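Local coordinates for protein glycosaminoglycan xylosylkinase (Hydra vulgaris, PDB 5XOM) that probably phosphorylates the xylose of the glycosaminoglycan-protein linkage, as a sugar kinase of the Fam20 family, at residues P219-P224 with Y281-N286; L261-T266 with S290-L295. All coordinates share one frame; numbering follows the deposited sequence.

Contact 1: residues P219-P224 with Y281-N286; sequences PVLKLP and YEYIEN. With NAG (2-acetamido-2-deoxy-beta-D-glucopyranose), chain D.
Leu221 lays its CB over one face of the Tyr283 ring, 4.0 Å from Leu221 CB to the ring centroid and 25° off the ring normal, a CH-pi contact displaced toward the rim on the CZ side. The ring stands there because CG of Tyr283 lies between the backbone N and the carbonyl carbon (chi1 64°), turning the phenol back over the neighbouring strand. Leu223 adds its CD1 obliquely to the same ring, at 3.8 Å from Tyr283 CE1, and touches the hydroxyl of Tyr281 as well. That hydroxyl also hydrogen-bonds to Tyr254 and Arg259, and Arg259 makes a cation-pi contact with Tyr283. Under these side chains, Leu221 and Leu223 form antiparallel hydrogen-bonded pairs with Tyr283 and Tyr281, two backbone bonds each; that from Leu221 N to Tyr283 O is nearly straight (171°). Strand 221-224 is thereby laid along one side of 280-286 as an outer strand of a small three-stranded antiparallel sheet, whose far strand is 289-292. A water outside the ladder donates to both Pro219 O and Tyr283 O. On the other face, Lys222 and Glu282 form a non-hydrogen-bonded pair. Glu282 CB sits 3.4 Å from Val220 CG1; CG touches both that methyl and Lys222 CB, 3.9 Å from the latter; CD reaches Lys222 NZ, and OE1 closes a long salt bridge, 3.6 Å from the same NZ, with OE2 a little farther from it. The lysine lies alongside, pointing the same way, its chain bending only near the end to bring the amine back to the carboxylate. At the strand end, Asn286 ND2 comes within 3.0 Å of O6 of the NAG, a sugar attached to the protein itself.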
loop_
_atom_site.group_PDB
_atom_site.type_symbol
_atom_site.label_atom_id
_atom_site.label_comp_id
_atom_site.label_asym_id
_atom_site.label_seq_id
_atom_site.Cartn_x
_atom_site.Cartn_y
_atom_site.Cartn_z
ATOM N N PRO A 219 -6.172 20.694 -9.651
ATOM C CA PRO A 219 -5.739 21.596 -10.721
ATOM C C PRO A 219 -4.265 21.949 -10.583
ATOM O O PRO A 219 -3.700 21.973 -9.487
ATOM C CB PRO A 219 -6.631 22.829 -10.529
ATOM C CG PRO A 219 -6.989 22.800 -9.086
ATOM C CD PRO A 219 -7.102 21.350 -8.716
ATOM N N VAL A 220 -3.642 22.221 -11.724
ATOM C CA VAL A 220 -2.211 22.476 -11.809
ATOM C C VAL A 220 -1.996 23.938 -12.172
ATOM O O VAL A 220 -2.631 24.452 -13.101
ATOM C CB VAL A 220 -1.549 21.541 -12.836
ATOM C CG1 VAL A 220 -0.146 21.991 -13.130
ATOM C CG2 VAL A 220 -1.543 20.113 -12.311
ATOM N N LEU A 221 -1.113 24.608 -11.436
ATOM C CA LEU A 221 -0.730 25.985 -11.714
ATOM C C LEU A 221 0.716 26.030 -12.192
ATOM O O LEU A 221 1.557 25.254 -11.729
ATOM C CB LEU A 221 -0.907 26.872 -10.478
ATOM C CG LEU A 221 -2.357 27.109 -10.048
ATOM C CD1 LEU A 221 -2.408 27.839 -8.720
ATOM C CD2 LEU A 221 -3.113 27.891 -11.125
ATOM N N LYS A 222 0.998 26.942 -13.118
ATOM C CA LYS A 222 2.297 27.038 -13.765
ATOM C C LYS A 222 2.920 28.404 -13.508
ATOM O O LYS A 222 2.248 29.433 -13.618
ATOM C CB LYS A 222 2.160 26.798 -15.268
ATOM C CG LYS A 222 3.462 26.868 -16.040
ATOM C CD LYS A 222 3.193 27.060 -17.523
ATOM C CE LYS A 222 2.310 25.948 -18.069
ATOM N NZ LYS A 222 3.085 24.724 -18.409
ATOM N N LEU A 223 4.211 28.407 -13.179
ATOM C CA LEU A 223 5.009 29.610 -13.000
ATOM C C LEU A 223 6.341 29.455 -13.715
ATOM O O LEU A 223 6.817 28.332 -13.913
ATOM C CB LEU A 223 5.264 29.911 -11.514
ATOM C CG LEU A 223 4.065 30.360 -10.677
ATOM C CD1 LEU A 223 4.447 30.510 -9.206
ATOM C CD2 LEU A 223 3.521 31.673 -11.224
ATOM N N PRO A 224 6.958 30.564 -14.128
ATOM C CA PRO A 224 8.294 30.475 -14.733
ATOM C C PRO A 224 9.335 30.023 -13.717
ATOM O O PRO A 224 9.313 30.434 -12.555
ATOM C CB PRO A 224 8.567 31.908 -15.215
ATOM C CG PRO A 224 7.640 32.765 -14.423
ATOM C CD PRO A 224 6.420 31.935 -14.168
ATOM N N TYR A 281 7.693 25.578 -14.362
ATOM C CA TYR A 281 7.342 24.453 -13.513
ATOM C C TYR A 281 5.862 24.508 -13.163
ATOM O O TYR A 281 5.203 25.543 -13.298
ATOM C CB TYR A 281 8.209 24.414 -12.246
ATOM C CG TYR A 281 7.979 25.542 -11.260
ATOM C CD1 TYR A 281 7.035 25.422 -10.247
ATOM C CD2 TYR A 281 8.717 26.716 -11.330
ATOM C CE1 TYR A 281 6.826 26.437 -9.336
ATOM C CE2 TYR A 281 8.516 27.742 -10.421
ATOM C CZ TYR A 281 7.568 27.595 -9.425
ATOM O OH TYR A 281 7.354 28.606 -8.515
ATOM N N GLU A 282 5.340 23.367 -12.727
ATOM C CA GLU A 282 3.928 23.217 -12.412
ATOM C C GLU A 282 3.782 22.613 -11.023
ATOM O O GLU A 282 4.618 21.814 -10.587
ATOM C CB GLU A 282 3.226 22.344 -13.462
ATOM C CG GLU A 282 3.118 23.010 -14.830
ATOM C CD GLU A 282 2.678 22.058 -15.930
ATOM O OE1 GLU A 282 1.523 22.175 -16.393
ATOM O OE2 GLU A 282 3.485 21.193 -16.337
ATOM N N TYR A 283 2.711 22.999 -10.329
ATOM C CA TYR A 283 2.525 22.571 -8.951
ATOM C C TYR A 283 1.044 22.397 -8.644
ATOM O O TYR A 283 0.185 22.997 -9.296
ATOM C CB TYR A 283 3.170 23.559 -7.968
ATOM C CG TYR A 283 2.584 24.957 -7.952
ATOM C CD1 TYR A 283 3.021 25.929 -8.849
ATOM C CD2 TYR A 283 1.629 25.320 -7.011
ATOM C CE1 TYR A 283 2.498 27.221 -8.821
ATOM C CE2 TYR A 283 1.102 26.609 -6.972
ATOM C CZ TYR A 283 1.539 27.552 -7.879
ATOM O OH TYR A 283 1.014 28.825 -7.839
ATOM N N ILE A 284 0.758 21.539 -7.664
ATOM C CA ILE A 284 -0.581 21.380 -7.119
ATOM C C ILE A 284 -0.633 22.120 -5.790
ATOM O O ILE A 284 0.396 22.430 -5.184
ATOM C CB ILE A 284 -0.977 19.893 -6.940
ATOM C CG1 ILE A 284 0.020 19.176 -6.025
ATOM C CG2 ILE A 284 -1.083 19.200 -8.297
ATOM C CD1 ILE A 284 -0.377 17.741 -5.674
ATOM N N GLU A 285 -1.845 22.416 -5.326
ATOM C CA GLU A 285 -1.987 23.219 -4.118
ATOM C C GLU A 285 -3.387 23.045 -3.547
ATOM O O GLU A 285 -4.368 22.986 -4.293
ATOM C CB GLU A 285 -1.695 24.696 -4.414
ATOM C CG GLU A 285 -1.701 25.599 -3.187
ATOM C CD GLU A 285 -1.207 26.997 -3.511
ATOM O OE1 GLU A 285 -1.877 27.685 -4.299
ATOM O OE2 GLU A 285 -0.152 27.410 -2.985
ATOM N N ASN A 286 -3.467 22.941 -2.226
ATOM C CA ASN A 286 -4.738 22.992 -1.513
ATOM C C ASN A 286 -4.486 23.637 -0.151
ATOM O O ASN A 286 -3.475 24.319 0.049
ATOM C CB ASN A 286 -5.380 21.593 -1.439
ATOM C CG ASN A 286 -4.578 20.608 -0.605
ATOM O OD1 ASN A 286 -3.666 20.979 0.136
ATOM N ND2 ASN A 286 -4.930 19.337 -0.717
HETATM C C1 NAG D . -5.671 17.977 4.542
HETATM C C2 NAG D . -6.471 17.716 5.847
HETATM C C3 NAG D . -7.833 17.081 5.502
HETATM C C4 NAG D . -8.555 17.848 4.397
HETATM C C5 NAG D . -7.627 18.072 3.209
HETATM C C6 NAG D . -8.222 18.950 2.133
HETATM C C7 NAG D . -5.920 16.854 8.090
HETATM C C8 NAG D . -5.099 15.870 8.870
HETATM N N2 NAG D . -5.740 16.848 6.762
HETATM O O3 NAG D . -8.659 16.994 6.658
HETATM O O4 NAG D . -9.681 17.105 3.944
HETATM O O5 NAG D . -6.450 18.742 3.662
HETATM O O6 NAG D . -7.232 19.331 1.186
HETATM O O7 NAG D . -6.700 17.630 8.639
HETATM O O HOH W 1 -4.103 21.394 -7.171
HETATM O O HOH W 2 -2.520 24.431 -8.335
#

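Contact 2: residues L261-T266 with S290-L295; sequences LDLIDT and SMVIHL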
loop_
_atom_site.group_PDB
_atom_site.type_symbol
_atom_site.label_atom_id
_atom_site.label_comp_id
_atom_site.label_asym_id
_atom_site.label_seq_id
_atom_site.Cartn_x
_atom_site.Cartn_y
_atom_site.Cartn_z
ATOM N N LEU A 261 12.835 24.441 -1.829
ATOM C CA LEU A 261 13.376 23.097 -1.656
ATOM C C LEU A 261 12.779 22.122 -2.668
ATOM O O LEU A 261 13.453 21.171 -3.082
ATOM C CB LEU A 261 13.142 22.607 -0.229
ATOM C CG LEU A 261 13.968 23.303 0.851
ATOM C CD1 LEU A 261 13.642 22.722 2.221
ATOM C CD2 LEU A 261 15.453 23.174 0.538
ATOM N N ASP A 262 11.525 22.335 -3.073
ATOM C CA ASP A 262 10.960 21.530 -4.154
ATOM C C ASP A 262 11.753 21.718 -5.441
ATOM O O ASP A 262 12.078 20.742 -6.127
ATOM C CB ASP A 262 9.486 21.875 -4.375
ATOM C CG ASP A 262 8.561 21.191 -3.375
ATOM O OD1 ASP A 262 9.058 20.511 -2.449
ATOM O OD2 ASP A 262 7.330 21.335 -3.519
ATOM N N LEU A 263 12.070 22.969 -5.792
ATOM C CA LEU A 263 12.821 23.197 -7.024
ATOM C C LEU A 263 14.228 22.622 -6.945
ATOM O O LEU A 263 14.786 22.213 -7.970
ATOM C CB LEU A 263 12.892 24.690 -7.352
ATOM C CG LEU A 263 11.580 25.419 -7.642
ATOM C CD1 LEU A 263 11.843 26.888 -7.940
ATOM C CD2 LEU A 263 10.824 24.761 -8.790
ATOM N N ILE A 264 14.805 22.554 -5.744
ATOM C CA ILE A 264 16.117 21.933 -5.597
ATOM C C ILE A 264 16.008 20.416 -5.742
ATOM O O ILE A 264 16.837 19.788 -6.416
ATOM C CB ILE A 264 16.754 22.358 -4.262
ATOM C CG1 ILE A 264 16.942 23.883 -4.240
ATOM C CG2 ILE A 264 18.083 21.657 -4.063
ATOM C CD1 ILE A 264 17.490 24.454 -2.937
ATOM N N ASP A 265 14.990 19.803 -5.122
ATOM C CA ASP A 265 14.681 18.395 -5.381
ATOM C C ASP A 265 14.561 18.129 -6.875
ATOM O O ASP A 265 15.174 17.199 -7.413
ATOM C CB ASP A 265 13.368 17.988 -4.699
ATOM C CG ASP A 265 13.515 17.718 -3.209
ATOM O OD1 ASP A 265 14.655 17.611 -2.714
ATOM O OD2 ASP A 265 12.464 17.585 -2.540
ATOM N N THR A 266 13.739 18.933 -7.556
ATOM C CA THR A 266 13.451 18.695 -8.963
ATOM C C THR A 266 14.665 18.972 -9.845
ATOM O O THR A 266 14.800 18.364 -10.914
ATOM C CB THR A 266 12.239 19.531 -9.384
ATOM O OG1 THR A 266 11.089 19.090 -8.650
ATOM C CG2 THR A 266 11.949 19.390 -10.879
ATOM N N SER A 290 1.552 22.860 -0.848
ATOM C CA SER A 290 1.741 22.814 -2.292
ATOM C C SER A 290 2.957 21.950 -2.611
ATOM O O SER A 290 3.784 21.661 -1.744
ATOM C CB SER A 290 1.919 24.218 -2.886
ATOM O OG SER A 290 3.200 24.747 -2.589
ATOM N N MET A 291 3.058 21.531 -3.869
ATOM C CA MET A 291 4.190 20.719 -4.305
ATOM C C MET A 291 4.418 20.874 -5.798
ATOM O O MET A 291 3.469 20.789 -6.582
ATOM C CB MET A 291 3.990 19.235 -3.971
ATOM C CG MET A 291 5.173 18.351 -4.390
ATOM S SD MET A 291 5.237 16.697 -3.669
ATOM C CE MET A 291 3.988 15.897 -4.624
ATOM N N VAL A 292 5.678 21.087 -6.182
ATOM C CA VAL A 292 6.055 21.063 -7.592
ATOM C C VAL A 292 6.070 19.618 -8.072
ATOM O O VAL A 292 6.675 18.743 -7.439
ATOM C CB VAL A 292 7.426 21.725 -7.794
ATOM C CG1 VAL A 292 7.828 21.725 -9.277
ATOM C CG2 VAL A 292 7.434 23.128 -7.206
ATOM N N ILE A 293 5.378 19.348 -9.184
ATOM C CA ILE A 293 5.213 17.980 -9.658
ATOM C C ILE A 293 6.111 17.759 -10.863
ATOM O O ILE A 293 6.460 18.689 -11.597
ATOM C CB ILE A 293 3.743 17.635 -9.988
ATOM C CG1 ILE A 293 3.167 18.595 -11.032
ATOM C CG2 ILE A 293 2.894 17.621 -8.729
ATOM C CD1 ILE A 293 1.779 18.207 -11.495
ATOM N N HIS A 294 6.488 16.497 -11.063
ATOM C CA HIS A 294 7.347 16.088 -12.174
ATOM C C HIS A 294 6.454 15.698 -13.343
ATOM O O HIS A 294 6.241 14.524 -13.665
ATOM C CB HIS A 294 8.265 14.960 -11.756
ATOM C CG HIS A 294 9.223 15.366 -10.646
ATOM N ND1 HIS A 294 9.833 14.433 -9.804
ATOM C CD2 HIS A 294 9.666 16.595 -10.267
ATOM C CE1 HIS A 294 10.602 15.082 -8.958
ATOM N NE2 HIS A 294 10.514 16.382 -9.220
ATOM N N LEU A 295 5.921 16.719 -14.002
ATOM C CA LEU A 295 5.008 16.547 -15.124
ATOM C C LEU A 295 5.717 16.974 -16.408
ATOM O O LEU A 295 6.442 17.977 -16.423
ATOM C CB LEU A 295 3.724 17.347 -14.877
ATOM C CG LEU A 295 2.664 17.387 -15.962
ATOM C CD1 LEU A 295 2.189 15.970 -16.193
ATOM C CD2 LEU A 295 1.510 18.255 -15.472
HETATM O O HOH W 3 5.909 23.818 -3.445
HETATM O O HOH W 4 9.255 19.064 -6.356
#
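Helix 259-273 packs against strand 289-292 and the loop after it, a buried helix-to-sheet contact in the C-terminal part of a kinase-like fold; the axes of 261-266 and 290-292 approach to 8.2 Å, their directions 27° from parallel. Two polar groups of the helix hold it, with a small apolar patch beside them. Asp262 CG, anti to the carbonyl carbon and beside the backbone N (chi1 -81°), brings OD2 within 3.1 Å of Val292 N, whose hydrogen it accepts on its anti side, 35° out of the carboxylate plane. The same oxygen takes a water shared with Ser290 OG and a salt bridge from Arg60, while OD1 meets Arg322. Asp262 CB rests on Val292 CG2 (3.7 Å), and CD2 of Leu263 touches the same methyl, crossing at about a right angle. One turn on, Thr266 OG1 meets His294 NE2 at 2.8 Å, at the ring edge and in its plane. A second water joins Thr266 OG1 to Val292 O. An alanine in place of Asp262 would probably leave the buried Val292 N-H without its acceptor, and Arg60 and Arg322 without this carboxylate. His294 is gripped at both nitrogens, ND1 by Asp142 and NE2 by the threonine, which fixes the ring's rotation. The arginines probably favour the ionised form of the buried carboxylate, which would strengthen it as acceptor for the Val292 N-H.

Contacts 1 and 2 share the hairpin of strands 280-286 and 289-292: contact 1 adds 221-224 along the edge of 280-286 that faces away from 289-292, contact 2 sets the latter on helix 259-273. Their centres lie about 10 Å apart, and the hairpin joins them through probable backbone hydrogen bonds, Glu282 O to Ile293 N at 2.9 Å and Ile284 N to Met291 O at 3.0 Å. Tyr281 packs on both Leu263 and Val292. By kinase topology, the hairpin probably links the catalytic loop to the segment equivalent to the DFG motif. The NAG, a glycan rather than a substrate, lies at its far end, its nearest atom about 11 Å from the Ser290 side chain.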